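Local atomic coordinates of Rbam17540 (PDB entry 2YOY), a protein that probably catalyses the copper-dependent oxidative cleavage of cellulose or related polysaccharides, as a lytic polysaccharide monooxygenase of the CBM33 family. Residues S101-Y106 / G127-D132; Q28-V33 / D76-Q81; H1-E6 / T91-A96. All blocks are in the same frame, centred on the assembly; numbering follows the deposited sequence.

Interaction 1 of 3, residues S101-Y106 / G127-D132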
# COMPACT_ATOMS: atom_id res chain seq x y z
N SER A 101 -7.21 -14.95 1.93
CA SER A 101 -7.63 -15.17 3.30
C SER A 101 -8.18 -13.90 3.94
O SER A 101 -9.17 -13.94 4.66
CB SER A 101 -6.51 -15.75 4.14
OG SER A 101 -5.37 -14.95 4.07
N LYS A 102 -7.54 -12.76 3.70
CA LYS A 102 -8.05 -11.49 4.24
C LYS A 102 -7.35 -10.31 3.62
O LYS A 102 -6.28 -10.43 3.03
CB LYS A 102 -7.91 -11.39 5.77
CG LYS A 102 -6.49 -11.26 6.29
CD LYS A 102 -6.45 -11.09 7.79
CE LYS A 102 -5.06 -10.81 8.27
NZ LYS A 102 -5.00 -10.61 9.74
N TRP A 103 -7.98 -9.15 3.75
CA TRP A 103 -7.31 -7.89 3.59
C TRP A 103 -7.39 -7.11 4.89
O TRP A 103 -8.29 -7.30 5.73
CB TRP A 103 -7.93 -7.04 2.50
CG TRP A 103 -8.00 -7.59 1.11
CD1 TRP A 103 -7.20 -7.25 0.04
CD2 TRP A 103 -9.02 -8.46 0.57
NE1 TRP A 103 -7.65 -7.86 -1.10
CE2 TRP A 103 -8.75 -8.62 -0.81
CE3 TRP A 103 -10.14 -9.09 1.12
CZ2 TRP A 103 -9.58 -9.39 -1.67
CZ3 TRP A 103 -10.95 -9.90 0.27
CH2 TRP A 103 -10.65 -10.04 -1.09
N HIS A 104 -6.39 -6.29 5.11
CA HIS A 104 -6.28 -5.50 6.35
C HIS A 104 -5.65 -4.15 6.08
O HIS A 104 -4.71 -4.02 5.28
CB HIS A 104 -5.63 -6.30 7.52
CG HIS A 104 -4.43 -7.13 7.14
ND1 HIS A 104 -3.28 -7.11 7.89
CD2 HIS A 104 -4.22 -8.03 6.14
CE1 HIS A 104 -2.38 -7.91 7.34
NE2 HIS A 104 -2.95 -8.51 6.30
N TYR A 105 -6.21 -3.12 6.72
CA TYR A 105 -5.89 -1.72 6.45
C TYR A 105 -5.48 -1.01 7.73
O TYR A 105 -6.09 -1.22 8.79
CB TYR A 105 -7.13 -1.01 5.87
CG TYR A 105 -7.52 -1.48 4.45
CD1 TYR A 105 -8.34 -2.56 4.27
CD2 TYR A 105 -7.04 -0.84 3.32
CE1 TYR A 105 -8.69 -3.00 3.04
CE2 TYR A 105 -7.37 -1.30 2.02
CZ TYR A 105 -8.18 -2.40 1.91
OH TYR A 105 -8.59 -2.86 0.70
N TYR A 106 -4.45 -0.18 7.61
CA TYR A 106 -3.84 0.53 8.69
C TYR A 106 -3.71 2.00 8.25
O TYR A 106 -3.59 2.30 7.07
CB TYR A 106 -2.45 -0.01 8.96
CG TYR A 106 -2.41 -1.51 9.24
CD1 TYR A 106 -2.53 -2.45 8.21
CD2 TYR A 106 -2.37 -1.99 10.53
CE1 TYR A 106 -2.59 -3.81 8.48
CE2 TYR A 106 -2.36 -3.35 10.79
CZ TYR A 106 -2.48 -4.24 9.77
OH TYR A 106 -2.52 -5.58 10.01
N GLY A 127 -9.24 -1.46 9.75
CA GLY A 127 -10.27 -2.40 9.36
C GLY A 127 -9.72 -3.72 8.81
O GLY A 127 -8.65 -3.77 8.27
N THR A 128 -10.48 -4.78 8.96
CA THR A 128 -10.04 -6.08 8.48
C THR A 128 -11.22 -6.61 7.64
O THR A 128 -12.40 -6.48 8.02
CB THR A 128 -9.67 -7.04 9.63
OG1 THR A 128 -8.55 -6.53 10.45
CG2 THR A 128 -9.29 -8.41 9.12
N VAL A 129 -10.91 -7.14 6.47
CA VAL A 129 -11.94 -7.76 5.61
C VAL A 129 -11.61 -9.26 5.50
O VAL A 129 -10.67 -9.61 4.80
CB VAL A 129 -11.99 -7.15 4.22
CG1 VAL A 129 -13.08 -7.81 3.40
CG2 VAL A 129 -12.23 -5.63 4.28
N ASN A 130 -12.37 -10.10 6.22
CA ASN A 130 -12.29 -11.56 6.13
C ASN A 130 -12.78 -12.11 4.86
O ASN A 130 -13.69 -11.58 4.28
CB ASN A 130 -12.75 -12.27 7.36
CG ASN A 130 -12.04 -11.79 8.62
OD1 ASN A 130 -12.68 -11.20 9.49
ND2 ASN A 130 -10.72 -11.95 8.70
N HIS A 131 -12.04 -13.08 4.32
CA HIS A 131 -12.44 -13.71 3.08
C HIS A 131 -12.46 -15.23 3.27
O HIS A 131 -11.75 -15.78 4.12
CB HIS A 131 -11.52 -13.29 1.94
CG HIS A 131 -12.11 -13.42 0.58
ND1 HIS A 131 -13.18 -12.66 0.14
CD2 HIS A 131 -11.76 -14.20 -0.47
CE1 HIS A 131 -13.45 -12.97 -1.11
NE2 HIS A 131 -12.61 -13.91 -1.50
N ASP A 132 -13.26 -15.90 2.46
CA ASP A 132 -13.50 -17.33 2.62
C ASP A 132 -12.53 -18.21 1.83
O ASP A 132 -12.77 -19.40 1.74
CB ASP A 132 -14.95 -17.66 2.22
CG ASP A 132 -15.23 -17.44 0.74
OD1 ASP A 132 -14.29 -17.14 -0.03
OD2 ASP A 132 -16.41 -17.55 0.34
O HOH W 1 -9.73 -14.18 7.96
O HOH W 2 -10.47 -15.56 6.36
O HOH W 3 -6.31 -7.87 11.12
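Trp103 and Val129 make the central hydrogen-bonded pair of two antiparallel strands. Val129 N donates to Trp103 O at 2.7 Å, nearly straight at 171°, and Trp103 N returns a bond to Val129 O at 2.9 Å. Two residues along, Tyr105 N reaches Gly127 O at 3.0 Å, while the reverse bond, from Gly127 N to Tyr105 O, is weak. At the other end His131 N bonds Ser101 O from above the carbonyl plane. A water donates to both Ser101 O and His131 O, bridging two acceptors that lie close together. In the non-hydrogen-bonded pairs the strands close up through CA-H...O contacts, such as Lys102 CA to Val129 O at 3.3 Å.

Strand 123-130 forms an edge of its sheet here: it pairs with 100-108, which pairs in turn with 154-162, within the beta-sandwich core usual for lytic polysaccharide monooxygenases. On the face that carries Trp103, Val129 and Tyr105, the indole of Trp103, with CG anti to the carbonyl carbon (chi1 -58°), turns the edge of its six-membered ring onto a face of His131. This is a T-shaped pair with planes at 75°, and Trp103 CZ3 lies 3.6 Å from His131 ND1. Asp132 OD1 lies over the opposite imidazole face, and His131 NE2 is bonded to Lys135 O. Nearer the strand, Trp103 CE3 rests on Val129 CG1 at 3.9 Å. The indole also stacks on Trp160 and bonds Tyr94 OH through NE1. A leucine in place of Trp103 would probably deprive His131 of the ring edge against one face and leave Tyr94 OH without its N-H partner. On the other face, with His104 and Thr128, the extended chain of Lys102 passes Thr128, CD to CG2 at 4.1 Å, and sets CE over the rim of one face of the His104 ring.

Interaction 2 of 3, residues Q28-V33 / D76-Q81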
# COMPACT_ATOMS: atom_id res chain seq x y z
N GLN A 28 13.56 7.37 -11.21
CA GLN A 28 14.41 8.10 -10.24
C GLN A 28 13.64 8.40 -8.95
O GLN A 28 14.20 8.40 -7.87
CB GLN A 28 14.97 9.40 -10.85
CG GLN A 28 16.31 9.13 -11.51
CD GLN A 28 16.73 10.17 -12.51
OE1 GLN A 28 15.95 11.03 -12.95
NE2 GLN A 28 17.99 10.09 -12.91
N LYS A 29 12.34 8.61 -9.10
CA LYS A 29 11.45 9.00 -7.98
C LYS A 29 10.92 7.75 -7.24
O LYS A 29 10.82 7.77 -6.02
CB LYS A 29 10.34 9.90 -8.54
CG LYS A 29 9.29 10.33 -7.55
CD LYS A 29 8.35 11.34 -8.20
CE LYS A 29 7.25 11.75 -7.22
NZ LYS A 29 6.44 12.85 -7.84
N TYR A 30 10.57 6.68 -7.96
CA TYR A 30 9.88 5.53 -7.40
C TYR A 30 10.70 4.23 -7.38
O TYR A 30 10.35 3.28 -6.66
CB TYR A 30 8.60 5.21 -8.23
CG TYR A 30 7.52 6.25 -8.17
CD1 TYR A 30 7.49 7.33 -9.06
CD2 TYR A 30 6.49 6.15 -7.21
CE1 TYR A 30 6.48 8.29 -8.99
CE2 TYR A 30 5.49 7.09 -7.12
CZ TYR A 30 5.49 8.17 -8.00
OH TYR A 30 4.51 9.12 -7.92
N GLY A 31 11.75 4.16 -8.21
CA GLY A 31 12.41 2.90 -8.53
C GLY A 31 11.67 2.02 -9.51
O GLY A 31 10.72 2.47 -10.15
N SER A 32 12.10 0.78 -9.64
CA SER A 32 11.63 -0.10 -10.70
C SER A 32 10.17 -0.56 -10.64
O SER A 32 9.66 -1.19 -11.61
CB SER A 32 12.54 -1.33 -10.77
OG SER A 32 12.51 -2.05 -9.54
N VAL A 33 9.48 -0.27 -9.54
CA VAL A 33 8.07 -0.57 -9.45
C VAL A 33 7.24 0.08 -10.54
O VAL A 33 6.15 -0.39 -10.79
CB VAL A 33 7.51 -0.21 -8.04
CG1 VAL A 33 7.43 1.31 -7.83
CG2 VAL A 33 6.17 -0.87 -7.83
N ASP A 76 7.94 15.52 1.69
CA ASP A 76 7.69 16.09 0.38
C ASP A 76 7.83 15.11 -0.77
O ASP A 76 7.44 15.46 -1.89
CB ASP A 76 8.63 17.30 0.14
CG ASP A 76 8.28 18.50 1.04
OD1 ASP A 76 7.17 18.54 1.63
OD2 ASP A 76 9.12 19.40 1.18
N HIS A 77 8.33 13.91 -0.53
CA HIS A 77 8.76 13.04 -1.65
C HIS A 77 7.58 12.60 -2.49
O HIS A 77 7.66 12.65 -3.71
CB HIS A 77 9.52 11.82 -1.19
CG HIS A 77 10.23 11.11 -2.32
ND1 HIS A 77 11.48 11.48 -2.76
CD2 HIS A 77 9.86 10.07 -3.11
CE1 HIS A 77 11.85 10.71 -3.76
NE2 HIS A 77 10.87 9.87 -4.01
N TRP A 78 6.50 12.15 -1.84
CA TRP A 78 5.43 11.49 -2.59
C TRP A 78 4.23 12.36 -2.92
O TRP A 78 3.90 13.28 -2.19
CB TRP A 78 4.96 10.23 -1.82
CG TRP A 78 6.14 9.34 -1.43
CD1 TRP A 78 6.66 9.17 -0.16
CD2 TRP A 78 6.93 8.52 -2.28
NE1 TRP A 78 7.68 8.26 -0.18
CE2 TRP A 78 7.91 7.89 -1.47
CE3 TRP A 78 6.91 8.22 -3.62
CZ2 TRP A 78 8.83 6.98 -1.99
CZ3 TRP A 78 7.85 7.33 -4.14
CH2 TRP A 78 8.78 6.71 -3.32
N VAL A 79 3.50 11.98 -3.98
CA VAL A 79 2.29 12.69 -4.38
C VAL A 79 1.14 12.33 -3.46
O VAL A 79 0.80 11.16 -3.30
CB VAL A 79 1.88 12.38 -5.84
CG1 VAL A 79 0.60 13.11 -6.19
CG2 VAL A 79 2.97 12.81 -6.83
N LYS A 80 0.53 13.33 -2.83
CA LYS A 80 -0.61 13.09 -1.94
C LYS A 80 -1.94 13.27 -2.69
O LYS A 80 -2.09 14.13 -3.57
CB LYS A 80 -0.58 14.07 -0.79
CG LYS A 80 0.55 13.77 0.21
CD LYS A 80 1.64 14.78 0.11
CE LYS A 80 2.81 14.39 0.98
NZ LYS A 80 4.04 14.75 0.24
N GLN A 81 -2.92 12.50 -2.33
CA GLN A 81 -4.25 12.77 -2.88
C GLN A 81 -5.17 13.07 -1.71
O GLN A 81 -5.05 12.50 -0.63
CB GLN A 81 -4.77 11.59 -3.64
CG GLN A 81 -4.85 10.35 -2.79
CD GLN A 81 -4.51 9.13 -3.60
OE1 GLN A 81 -5.32 8.66 -4.43
NE2 GLN A 81 -3.33 8.61 -3.38
O HOH W 4 4.03 9.48 -5.22
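The side chain of His77, with CG anti to the backbone N (chi1 -166°), swings its imidazole toward Lys29, whose own fully extended chain runs by it the other way. His77 NE2 thereby donates to Lys29 O at 2.9 Å, almost straight at 174°. The acceptor lies in the imidazole plane, and the donor sits in the carbonyl plane on a lone pair, so both groups are well aligned. This oxygen belongs to the last turn of helix 23-30, which Gly31 leaves with positive phi; the bond ties the C-terminal end of that helix to the irregular segment leading into strand 81-83.

The indole of Trp78 packs against the imidazole: His77 CD2 sits over its centre, and Trp78 CH2 comes within 3.5 Å of the same Lys29 O. Tyr30 meets the edge of the indole with CD2, 3.6 Å from Trp78 CZ3; the two rings lie obliquely, their planes at 50°. Lys29 CE comes 3.6 Å from His77 O, and Lys29 NZ ends 3.6 Å from Val79 CG2. Beyond these, Glu17 of helix 10-21 makes a salt bridge with Lys29 NZ and a hydrogen bond with Tyr30 OH. Between Tyr30 and Val79 a water donates to Tyr30 OH and accepts from Val79 N, each at 2.8 Å.

Interaction 3 of 3, residues H1-E6 / T91-A96. With CU1 (copper (I) ion), chain C.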
# COMPACT_ATOMS: atom_id res chain seq x y z
N HIS A 1 -1.03 -11.11 -7.55
CA HIS A 1 -0.50 -9.82 -8.03
C HIS A 1 -1.62 -8.84 -8.28
O HIS A 1 -2.63 -9.14 -8.95
CB HIS A 1 0.33 -9.98 -9.29
CG HIS A 1 1.67 -10.63 -9.02
ND1 HIS A 1 1.80 -11.91 -8.52
CD2 HIS A 1 2.94 -10.19 -9.23
CE1 HIS A 1 3.08 -12.21 -8.37
NE2 HIS A 1 3.79 -11.18 -8.81
N GLY A 2 -1.46 -7.66 -7.71
CA GLY A 2 -2.46 -6.64 -7.84
C GLY A 2 -2.07 -5.44 -7.04
O GLY A 2 -1.10 -5.49 -6.33
N TYR A 3 -2.81 -4.36 -7.22
CA TYR A 3 -2.58 -3.11 -6.51
C TYR A 3 -3.87 -2.36 -6.23
O TYR A 3 -4.92 -2.57 -6.87
CB TYR A 3 -1.62 -2.22 -7.29
CG TYR A 3 -2.03 -1.96 -8.74
CD1 TYR A 3 -2.88 -0.93 -9.06
CD2 TYR A 3 -1.49 -2.71 -9.78
CE1 TYR A 3 -3.29 -0.72 -10.39
CE2 TYR A 3 -1.86 -2.48 -11.10
CZ TYR A 3 -2.73 -1.47 -11.38
OH TYR A 3 -3.12 -1.20 -12.69
N ILE A 4 -3.79 -1.42 -5.31
CA ILE A 4 -4.95 -0.55 -5.04
C ILE A 4 -4.98 0.58 -6.09
O ILE A 4 -4.05 1.34 -6.22
CB ILE A 4 -4.90 -0.01 -3.58
CG1 ILE A 4 -4.94 -1.17 -2.58
CG2 ILE A 4 -6.02 0.99 -3.35
CD1 ILE A 4 -4.70 -0.77 -1.13
N LYS A 5 -6.07 0.62 -6.85
CA LYS A 5 -6.26 1.53 -7.95
C LYS A 5 -7.05 2.78 -7.58
O LYS A 5 -6.78 3.84 -8.14
CB LYS A 5 -7.02 0.74 -9.03
CG LYS A 5 -7.53 1.48 -10.23
CD LYS A 5 -8.28 0.48 -11.10
CE LYS A 5 -9.54 -0.05 -10.41
NZ LYS A 5 -10.17 -1.15 -11.18
N GLU A 6 -8.03 2.66 -6.67
CA GLU A 6 -8.74 3.81 -6.08
C GLU A 6 -8.92 3.61 -4.56
O GLU A 6 -9.51 2.61 -4.18
CB GLU A 6 -10.12 3.99 -6.71
CG GLU A 6 -10.83 5.24 -6.23
CD GLU A 6 -12.30 5.28 -6.63
OE1 GLU A 6 -12.65 4.66 -7.65
OE2 GLU A 6 -13.09 5.93 -5.92
N THR A 91 -10.43 0.04 -3.82
CA THR A 91 -10.60 -0.92 -4.91
C THR A 91 -9.27 -1.40 -5.46
O THR A 91 -8.43 -0.59 -5.87
CB THR A 91 -11.38 -0.28 -6.06
OG1 THR A 91 -12.69 0.07 -5.58
CG2 THR A 91 -11.53 -1.25 -7.19
N TRP A 92 -9.11 -2.72 -5.45
CA TRP A 92 -7.92 -3.38 -6.00
C TRP A 92 -8.12 -3.72 -7.46
O TRP A 92 -9.24 -4.06 -7.88
CB TRP A 92 -7.62 -4.66 -5.21
CG TRP A 92 -7.12 -4.41 -3.79
CD1 TRP A 92 -7.86 -4.03 -2.72
CD2 TRP A 92 -5.78 -4.58 -3.30
NE1 TRP A 92 -7.06 -3.95 -1.59
CE2 TRP A 92 -5.78 -4.29 -1.91
CE3 TRP A 92 -4.58 -4.93 -3.90
CZ2 TRP A 92 -4.62 -4.32 -1.12
CZ3 TRP A 92 -3.41 -4.98 -3.09
CH2 TRP A 92 -3.46 -4.70 -1.73
N HIS A 93 -7.05 -3.58 -8.25
CA HIS A 93 -6.96 -4.13 -9.60
C HIS A 93 -5.99 -5.32 -9.53
O HIS A 93 -4.88 -5.19 -8.97
CB HIS A 93 -6.41 -3.10 -10.56
CG HIS A 93 -6.15 -3.63 -11.93
ND1 HIS A 93 -7.15 -3.90 -12.84
CD2 HIS A 93 -4.99 -3.99 -12.53
CE1 HIS A 93 -6.62 -4.38 -13.95
NE2 HIS A 93 -5.31 -4.43 -13.79
N TYR A 94 -6.44 -6.47 -10.01
CA TYR A 94 -5.67 -7.71 -9.98
C TYR A 94 -5.19 -8.10 -11.37
O TYR A 94 -5.98 -8.13 -12.33
CB TYR A 94 -6.49 -8.84 -9.35
CG TYR A 94 -6.84 -8.58 -7.92
CD1 TYR A 94 -5.87 -8.65 -6.94
CD2 TYR A 94 -8.12 -8.20 -7.55
CE1 TYR A 94 -6.17 -8.38 -5.64
CE2 TYR A 94 -8.45 -7.93 -6.23
CZ TYR A 94 -7.46 -8.01 -5.29
OH TYR A 94 -7.75 -7.73 -3.99
N THR A 95 -3.89 -8.33 -11.51
CA THR A 95 -3.38 -9.05 -12.69
C THR A 95 -3.44 -10.58 -12.47
O THR A 95 -3.50 -11.35 -13.42
CB THR A 95 -1.97 -8.62 -13.04
OG1 THR A 95 -1.08 -8.98 -11.97
CG2 THR A 95 -1.93 -7.12 -13.27
N ALA A 96 -3.45 -11.01 -11.22
CA ALA A 96 -3.61 -12.42 -10.91
C ALA A 96 -4.32 -12.53 -9.57
O ALA A 96 -3.67 -12.41 -8.51
CB ALA A 96 -2.27 -13.14 -10.89
CU CU1 C . 0.29 -12.87 -7.80
O HOH W 5 -10.79 -3.79 -9.91
O HOH W 6 -12.51 2.61 -4.47
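His1 and Ala96 meet beside the copper ion, where the chain's own amino terminus is a ligand. His1 N binds copper at 2.2 Å and His1 ND1 at 1.9 Å, a chelate that His98 completes as the histidine brace of lytic polysaccharide monooxygenases. The same His1 N also donates to Ala96 O at 3.1 Å, and Ala96 N returns a bond to His1 O, so the segment next to His98 holds the amino group from a second side. Gln65 OE1 is hydrogen-bonded to His1 NE2, the ring nitrogen that does not bind copper, which should limit rotation of the ring.

From this site strand 2-6 runs antiparallel to 91-94 at one edge of a three-stranded sheet. Tyr3 and His93 exchange backbone bonds, with His93 N to Tyr3 O at 2.7 Å. Farther on, the register slips by one residue in a classic beta bulge, with Lys5 and Glu6 set against the single residue Thr91: Lys5 N reaches Thr91 O at 2.8 Å, and Glu6 N adds a weak bond to the same oxygen.

On the buried side, Ile4 CG1 sits over the six-membered ring of Trp92 in a CH-pi contact, 3.5 Å from its centroid and 19° off the normal. At Gly2 a CB would point to this face and run into the Tyr94 ring and His93 O. On the opposite face Tyr3 takes the less common rotamer with CG between backbone N and carbonyl carbon (chi1 54°). This sets His93 CB over one face of its ring, toward the rim, in a CH-pi contact, and brings Tyr3 OH to 3.4 Å from His93 CD2. Tyr12 of helix 10-21 stacks on the same tyrosine.

Overall arrangement
Interactions 1 and 3 both rest on antiparallel strand pairing and meet in the core, where the Trp103-Tyr94 bond, a bond between Tyr105 OH and Trp92 NE1 and the touching tryptophans join the two sheets. All three contacts are partly buried. Interaction 1 lies at a sheet edge, with Thr128 and Asn130 exposed and waters bound on one face, while Trp103 and Tyr105 are buried on the other. Interaction 3 buries Gly2, Ile4 and Trp92 and ends at the copper site. Interaction 2, without strand pairing, joins a helix end to a loop around buried Tyr30 and Trp78; its centre is about 26 Å from that of interaction 1, across the chain's centre.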